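Long-range contact in shikimate dehydrogenase (Listeria monocytogenes, PDB 3TNL), which catalyses the reversible NADPH-linked reduction of 3-dehydroshikimate to shikimate, a step in the biosynthesis of chorismate and the aromatic amino acids: residues B[55-69]-B[297-310]. Residues are numbered along the deposited sequence; the frame is centred on the assembly and turned at random. Where two conformers were deposited one is given.
Sequences MHNEAFAKLGLDYVY and FEIWTHKEMPVDYI
Phe297 enters helix 55-63 as a knob into the hole formed by His56, Ala59, Phe60 and Leu63, a helix-packing motif by which the C-terminal segment joins the substrate-binding domain of shikimate dehydrogenase. The axes of helices 55-63 and 297-301 stay 12.5 Å apart, inclined at 52°, a gap spanned by the Phe297 side chain. Packing is tight here: Phe297 CE1 lies 3.4 Å from Ala59 CB and 3.5 Å from Phe60 CE1. The Phe297 ring meets His56 at its edge, CD1 lying 3.6 Å from His56 ND1. The Phe60 and Phe297 planes are only 28° apart, but the rings are slid so far that they barely overlap. Trp300 points its edge at a His56 face, a T-shaped pair with planes at 66°; its NE1 is satisfied by the Val124 carbonyl. No direct hydrogen bond crosses between the segments.

Toward solvent, contacts are sparser or water-mediated. Leu65 CD2 only grazes Lys303 CD at 4.0 Å. Exposed Lys62, bent at chi2, lays its methylenes over a face of partly exposed Tyr309, a CH-pi contact. Glu58 OE1 bonds to the Thr30 and Glu31 amides of the second subunit, whereas a water accepts from Tyr309 OH and donates to Glu58 O and, at 2.6 Å, to Glu58 OE2.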
loop_
_atom_site.group_PDB
_atom_site.type_symbol
_atom_site.label_atom_id
_atom_site.label_comp_id
_atom_site.label_asym_id
_atom_site.label_seq_id
_atom_site.Cartn_x
_atom_site.Cartn_y
_atom_site.Cartn_z
ATOM N N MET B 55 -8.284 13.073 -3.038
ATOM C CA MET B 55 -9.662 12.811 -3.387
ATOM C C MET B 55 -10.162 11.490 -2.796
ATOM O O MET B 55 -11.183 11.470 -2.107
ATOM C CB MET B 55 -9.829 12.813 -4.905
ATOM C CG MET B 55 -11.136 12.211 -5.414
ATOM S SD MET B 55 -11.541 12.563 -7.158
ATOM C CE MET B 55 -10.137 11.830 -7.987
ATOM N N HIS B 56 -9.474 10.382 -3.071
ATOM C CA HIS B 56 -9.994 9.096 -2.607
ATOM C C HIS B 56 -9.884 8.903 -1.105
ATOM O O HIS B 56 -10.797 8.359 -0.490
ATOM C CB HIS B 56 -9.365 7.936 -3.388
ATOM C CG HIS B 56 -9.800 7.915 -4.812
ATOM N ND1 HIS B 56 -11.090 7.571 -5.181
ATOM C CD2 HIS B 56 -9.161 8.279 -5.946
ATOM C CE1 HIS B 56 -11.206 7.701 -6.487
ATOM N NE2 HIS B 56 -10.047 8.108 -6.980
ATOM N N ASN B 57 -8.794 9.355 -0.499
ATOM C CA ASN B 57 -8.672 9.215 0.956
ATOM C C ASN B 57 -9.732 10.026 1.707
ATOM O O ASN B 57 -10.297 9.576 2.691
ATOM C CB ASN B 57 -7.247 9.552 1.409
ATOM C CG ASN B 57 -6.283 8.473 1.047
ATOM O OD1 ASN B 57 -6.623 7.313 1.176
ATOM N ND2 ASN B 57 -5.092 8.839 0.576
ATOM N N GLU B 58 -10.019 11.215 1.215
ATOM C CA GLU B 58 -11.086 12.041 1.823
ATOM C C GLU B 58 -12.427 11.332 1.647
ATOM O O GLU B 58 -13.246 11.325 2.574
ATOM C CB GLU B 58 -11.108 13.448 1.232
ATOM C CG GLU B 58 -9.913 14.296 1.657
ATOM C CD GLU B 58 -9.976 14.804 3.081
ATOM O OE1 GLU B 58 -8.915 15.198 3.593
ATOM O OE2 GLU B 58 -11.077 14.843 3.671
ATOM N N ALA B 59 -12.661 10.708 0.482
ATOM C CA ALA B 59 -13.901 9.981 0.240
ATOM C C ALA B 59 -13.999 8.758 1.157
ATOM O O ALA B 59 -15.042 8.511 1.784
ATOM C CB ALA B 59 -14.014 9.553 -1.281
ATOM N N PHE B 60 -12.913 7.989 1.261
ATOM C CA PHE B 60 -12.944 6.817 2.123
ATOM C C PHE B 60 -13.254 7.221 3.567
ATOM O O PHE B 60 -14.090 6.589 4.227
ATOM C CB PHE B 60 -11.620 6.063 2.137
ATOM C CG PHE B 60 -11.201 5.487 0.830
ATOM C CD1 PHE B 60 -12.086 4.841 0.005
ATOM C CD2 PHE B 60 -9.861 5.525 0.469
ATOM C CE1 PHE B 60 -11.663 4.256 -1.169
ATOM C CE2 PHE B 60 -9.412 4.911 -0.713
ATOM C CZ PHE B 60 -10.331 4.325 -1.563
ATOM N N ALA B 61 -12.561 8.243 4.057
ATOM C CA ALA B 61 -12.742 8.717 5.436
ATOM C C ALA B 61 -14.155 9.227 5.693
ATOM O O ALA B 61 -14.745 8.900 6.728
ATOM C CB ALA B 61 -11.698 9.773 5.789
ATOM N N LYS B 62 -14.698 9.991 4.749
ATOM C CA LYS B 62 -16.064 10.510 4.853
ATOM C C LYS B 62 -17.075 9.375 4.967
ATOM O O LYS B 62 -17.991 9.433 5.809
ATOM C CB LYS B 62 -16.395 11.365 3.617
ATOM C CG LYS B 62 -17.801 11.981 3.608
ATOM C CD LYS B 62 -18.015 12.887 4.790
ATOM C CE LYS B 62 -19.344 13.644 4.667
ATOM N NZ LYS B 62 -19.588 14.487 5.872
ATOM N N LEU B 63 -16.927 8.344 4.138
ATOM C CA LEU B 63 -17.868 7.220 4.119
ATOM C C LEU B 63 -17.536 6.136 5.153
ATOM O O LEU B 63 -18.281 5.171 5.289
ATOM C CB LEU B 63 -17.934 6.572 2.728
ATOM C CG LEU B 63 -18.459 7.422 1.561
ATOM C CD1 LEU B 63 -18.697 6.554 0.351
ATOM C CD2 LEU B 63 -19.720 8.129 1.934
ATOM N N GLY B 64 -16.405 6.283 5.841
ATOM C CA GLY B 64 -15.972 5.293 6.833
ATOM C C GLY B 64 -15.562 3.962 6.232
ATOM O O GLY B 64 -15.729 2.914 6.853
ATOM N N LEU B 65 -15.007 3.998 5.020
ATOM C CA LEU B 65 -14.574 2.798 4.346
ATOM C C LEU B 65 -13.106 2.572 4.714
ATOM O O LEU B 65 -12.326 3.531 4.755
ATOM C CB LEU B 65 -14.730 2.913 2.828
ATOM C CG LEU B 65 -16.112 3.330 2.327
ATOM C CD1 LEU B 65 -16.130 3.252 0.794
ATOM C CD2 LEU B 65 -17.225 2.495 2.944
ATOM N N ASP B 66 -12.731 1.322 4.942
ATOM C CA ASP B 66 -11.392 1.021 5.427
ATOM C C ASP B 66 -10.400 0.742 4.308
ATOM O O ASP B 66 -9.919 -0.388 4.125
ATOM C CB ASP B 66 -11.457 -0.112 6.425
ATOM C CG ASP B 66 -10.260 -0.146 7.358
ATOM O OD1 ASP B 66 -10.210 -1.110 8.153
ATOM O OD2 ASP B 66 -9.396 0.792 7.297
ATOM N N TYR B 67 -10.134 1.797 3.540
ATOM C CA TYR B 67 -9.180 1.784 2.457
ATOM C C TYR B 67 -8.325 3.035 2.536
ATOM O O TYR B 67 -8.707 4.047 3.138
ATOM C CB TYR B 67 -9.874 1.799 1.086
ATOM C CG TYR B 67 -10.448 0.500 0.571
ATOM C CD1 TYR B 67 -9.632 -0.466 -0.029
ATOM C CD2 TYR B 67 -11.813 0.270 0.595
ATOM C CE1 TYR B 67 -10.157 -1.634 -0.537
ATOM C CE2 TYR B 67 -12.350 -0.910 0.075
ATOM C CZ TYR B 67 -11.514 -1.854 -0.484
ATOM O OH TYR B 67 -12.036 -3.022 -0.999
ATOM N N VAL B 68 -7.155 2.937 1.914
ATOM C CA VAL B 68 -6.251 4.055 1.760
ATOM C C VAL B 68 -5.774 3.985 0.321
ATOM O O VAL B 68 -5.753 2.897 -0.268
ATOM C CB VAL B 68 -5.063 4.010 2.738
ATOM C CG1 VAL B 68 -5.526 4.307 4.157
ATOM C CG2 VAL B 68 -4.367 2.667 2.673
ATOM N N TYR B 69 -5.418 5.138 -0.238
ATOM C CA TYR B 69 -4.965 5.257 -1.622
ATOM C C TYR B 69 -3.568 5.857 -1.600
ATOM O O TYR B 69 -3.321 6.900 -0.999
ATOM C CB TYR B 69 -5.943 6.165 -2.358
ATOM C CG TYR B 69 -5.785 6.367 -3.834
ATOM C CD1 TYR B 69 -4.742 7.134 -4.353
ATOM C CD2 TYR B 69 -6.714 5.858 -4.722
ATOM C CE1 TYR B 69 -4.635 7.391 -5.702
ATOM C CE2 TYR B 69 -6.592 6.076 -6.107
ATOM C CZ TYR B 69 -5.569 6.865 -6.579
ATOM O OH TYR B 69 -5.472 7.115 -7.943
ATOM N N PHE B 297 -14.069 4.924 -8.067
ATOM C CA PHE B 297 -14.431 4.702 -6.664
ATOM C C PHE B 297 -15.542 3.649 -6.530
ATOM O O PHE B 297 -15.462 2.749 -5.663
ATOM C CB PHE B 297 -14.879 6.028 -6.073
ATOM C CG PHE B 297 -15.101 5.994 -4.593
ATOM C CD1 PHE B 297 -14.077 6.297 -3.726
ATOM C CD2 PHE B 297 -16.350 5.680 -4.072
ATOM C CE1 PHE B 297 -14.302 6.291 -2.343
ATOM C CE2 PHE B 297 -16.573 5.657 -2.698
ATOM C CZ PHE B 297 -15.531 5.958 -1.843
ATOM N N GLU B 298 -16.541 3.724 -7.408
ATOM C CA GLU B 298 -17.650 2.725 -7.384
ATOM C C GLU B 298 -17.195 1.359 -7.850
ATOM O O GLU B 298 -17.613 0.325 -7.282
ATOM C CB GLU B 298 -18.896 3.162 -8.186
ATOM C CG GLU B 298 -20.032 2.065 -8.126
ATOM C CD GLU B 298 -21.327 2.370 -8.910
ATOM O OE1 GLU B 298 -21.468 3.460 -9.487
ATOM O OE2 GLU B 298 -22.200 1.462 -8.937
ATOM N N ILE B 299 -16.362 1.329 -8.886
ATOM C CA ILE B 299 -15.806 0.075 -9.394
ATOM C C ILE B 299 -15.089 -0.659 -8.228
ATOM O O ILE B 299 -15.213 -1.868 -8.080
ATOM C CB ILE B 299 -14.868 0.328 -10.605
ATOM C CG1 ILE B 299 -15.680 0.596 -11.884
ATOM C CG2 ILE B 299 -13.977 -0.848 -10.847
ATOM C CD1 ILE B 299 -14.891 1.183 -13.032
ATOM N N TRP B 300 -14.355 0.073 -7.398
ATOM C CA TRP B 300 -13.628 -0.587 -6.323
ATOM C C TRP B 300 -14.463 -0.931 -5.107
ATOM O O TRP B 300 -14.357 -2.039 -4.574
ATOM C CB TRP B 300 -12.450 0.257 -5.832
ATOM C CG TRP B 300 -11.410 0.577 -6.914
ATOM C CD1 TRP B 300 -10.915 -0.255 -7.862
ATOM C CD2 TRP B 300 -10.753 1.832 -7.110
ATOM N NE1 TRP B 300 -10.015 0.407 -8.631
ATOM C CE2 TRP B 300 -9.910 1.699 -8.209
ATOM C CE3 TRP B 300 -10.848 3.071 -6.468
ATOM C CZ2 TRP B 300 -9.121 2.749 -8.678
ATOM C CZ3 TRP B 300 -10.074 4.127 -6.944
ATOM C CH2 TRP B 300 -9.223 3.949 -8.011
ATOM N N THR B 301 -15.247 0.044 -4.659
ATOM C CA THR B 301 -15.993 -0.047 -3.377
ATOM C C THR B 301 -17.444 -0.426 -3.443
ATOM O O THR B 301 -18.023 -0.818 -2.424
ATOM C CB THR B 301 -15.924 1.298 -2.612
ATOM O OG1 THR B 301 -16.781 2.263 -3.249
ATOM C CG2 THR B 301 -14.468 1.837 -2.494
ATOM N N HIS B 302 -18.060 -0.251 -4.603
ATOM C CA HIS B 302 -19.473 -0.499 -4.792
ATOM C C HIS B 302 -20.303 0.368 -3.875
ATOM O O HIS B 302 -21.402 -0.012 -3.434
ATOM C CB HIS B 302 -19.809 -1.998 -4.795
ATOM C CG HIS B 302 -19.285 -2.668 -6.012
ATOM N ND1 HIS B 302 -19.916 -2.563 -7.231
ATOM C CD2 HIS B 302 -18.132 -3.331 -6.241
ATOM C CE1 HIS B 302 -19.186 -3.171 -8.149
ATOM N NE2 HIS B 302 -18.109 -3.657 -7.574
ATOM N N LYS B 303 -19.751 1.558 -3.626
ATOM C CA LYS B 303 -20.454 2.618 -2.948
ATOM C C LYS B 303 -20.254 3.878 -3.786
ATOM O O LYS B 303 -19.288 4.020 -4.501
ATOM C CB LYS B 303 -20.013 2.776 -1.524
ATOM C CG LYS B 303 -20.285 1.484 -0.746
ATOM C CD LYS B 303 -20.407 1.699 0.712
ATOM C CE LYS B 303 -20.646 0.375 1.422
ATOM N NZ LYS B 303 -21.003 0.521 2.844
ATOM N N GLU B 304 -21.229 4.767 -3.714
ATOM C CA GLU B 304 -21.200 6.008 -4.462
ATOM C C GLU B 304 -20.304 7.038 -3.787
ATOM O O GLU B 304 -20.460 7.305 -2.597
ATOM C CB GLU B 304 -22.641 6.554 -4.520
ATOM C CG GLU B 304 -22.820 7.806 -5.335
ATOM C CD GLU B 304 -24.283 8.199 -5.499
ATOM O OE1 GLU B 304 -25.158 7.628 -4.806
ATOM O OE2 GLU B 304 -24.545 9.094 -6.324
ATOM N N MET B 305 -19.387 7.651 -4.546
ATOM C CA MET B 305 -18.526 8.728 -4.016
ATOM C C MET B 305 -19.336 9.992 -3.810
ATOM O O MET B 305 -20.133 10.321 -4.659
ATOM C CB MET B 305 -17.376 9.068 -5.001
ATOM C CG MET B 305 -16.594 10.366 -4.644
ATOM S SD MET B 305 -15.293 10.905 -5.823
ATOM C CE MET B 305 -14.314 9.606 -5.566
ATOM N N PRO B 306 -19.103 10.712 -2.693
ATOM C CA PRO B 306 -19.821 11.991 -2.429
ATOM C C PRO B 306 -19.095 13.137 -3.160
ATOM O O PRO B 306 -18.267 13.828 -2.565
ATOM C CB PRO B 306 -19.721 12.125 -0.915
ATOM C CG PRO B 306 -18.459 11.423 -0.565
ATOM C CD PRO B 306 -18.299 10.292 -1.532
ATOM N N VAL B 307 -19.420 13.320 -4.447
ATOM C CA VAL B 307 -18.705 14.251 -5.317
ATOM C C VAL B 307 -18.744 15.716 -4.875
ATOM O O VAL B 307 -17.732 16.422 -4.937
ATOM C CB VAL B 307 -19.161 14.096 -6.821
ATOM C CG1 VAL B 307 -18.613 15.256 -7.666
ATOM C CG2 VAL B 307 -18.731 12.733 -7.396
ATOM N N ASP B 308 -19.913 16.172 -4.443
ATOM C CA ASP B 308 -20.061 17.544 -3.982
ATOM C C ASP B 308 -19.173 17.788 -2.760
ATOM O O ASP B 308 -18.534 18.838 -2.640
ATOM C CB ASP B 308 -21.521 17.828 -3.642
ATOM C CG ASP B 308 -22.445 17.686 -4.848
ATOM O OD1 ASP B 308 -21.948 17.681 -5.993
ATOM O OD2 ASP B 308 -23.676 17.589 -4.650
ATOM N N TYR B 309 -19.124 16.803 -1.865
ATOM C CA TYR B 309 -18.295 16.890 -0.666
ATOM C C TYR B 309 -16.829 17.003 -1.081
ATOM O O TYR B 309 -16.116 17.865 -0.586
ATOM C CB TYR B 309 -18.538 15.695 0.266
ATOM C CG TYR B 309 -17.554 15.596 1.414
ATOM C CD1 TYR B 309 -16.410 14.783 1.313
ATOM C CD2 TYR B 309 -17.748 16.316 2.588
ATOM C CE1 TYR B 309 -15.497 14.688 2.354
ATOM C CE2 TYR B 309 -16.837 16.231 3.643
ATOM C CZ TYR B 309 -15.712 15.421 3.512
ATOM O OH TYR B 309 -14.818 15.330 4.545
ATOM N N ILE B 310 -16.387 16.144 -2.010
ATOM C CA ILE B 310 -15.009 16.187 -2.483
ATOM C C ILE B 310 -14.679 17.523 -3.177
ATOM O O ILE B 310 -13.613 18.105 -2.955
ATOM C CB ILE B 310 -14.703 14.966 -3.419
ATOM C CG1 ILE B 310 -14.828 13.656 -2.628
ATOM C CG2 ILE B 310 -13.313 15.077 -4.072
ATOM C CD1 ILE B 310 -13.924 13.566 -1.353
HETATM O O HOH W 1 -13.137 13.410 4.459
#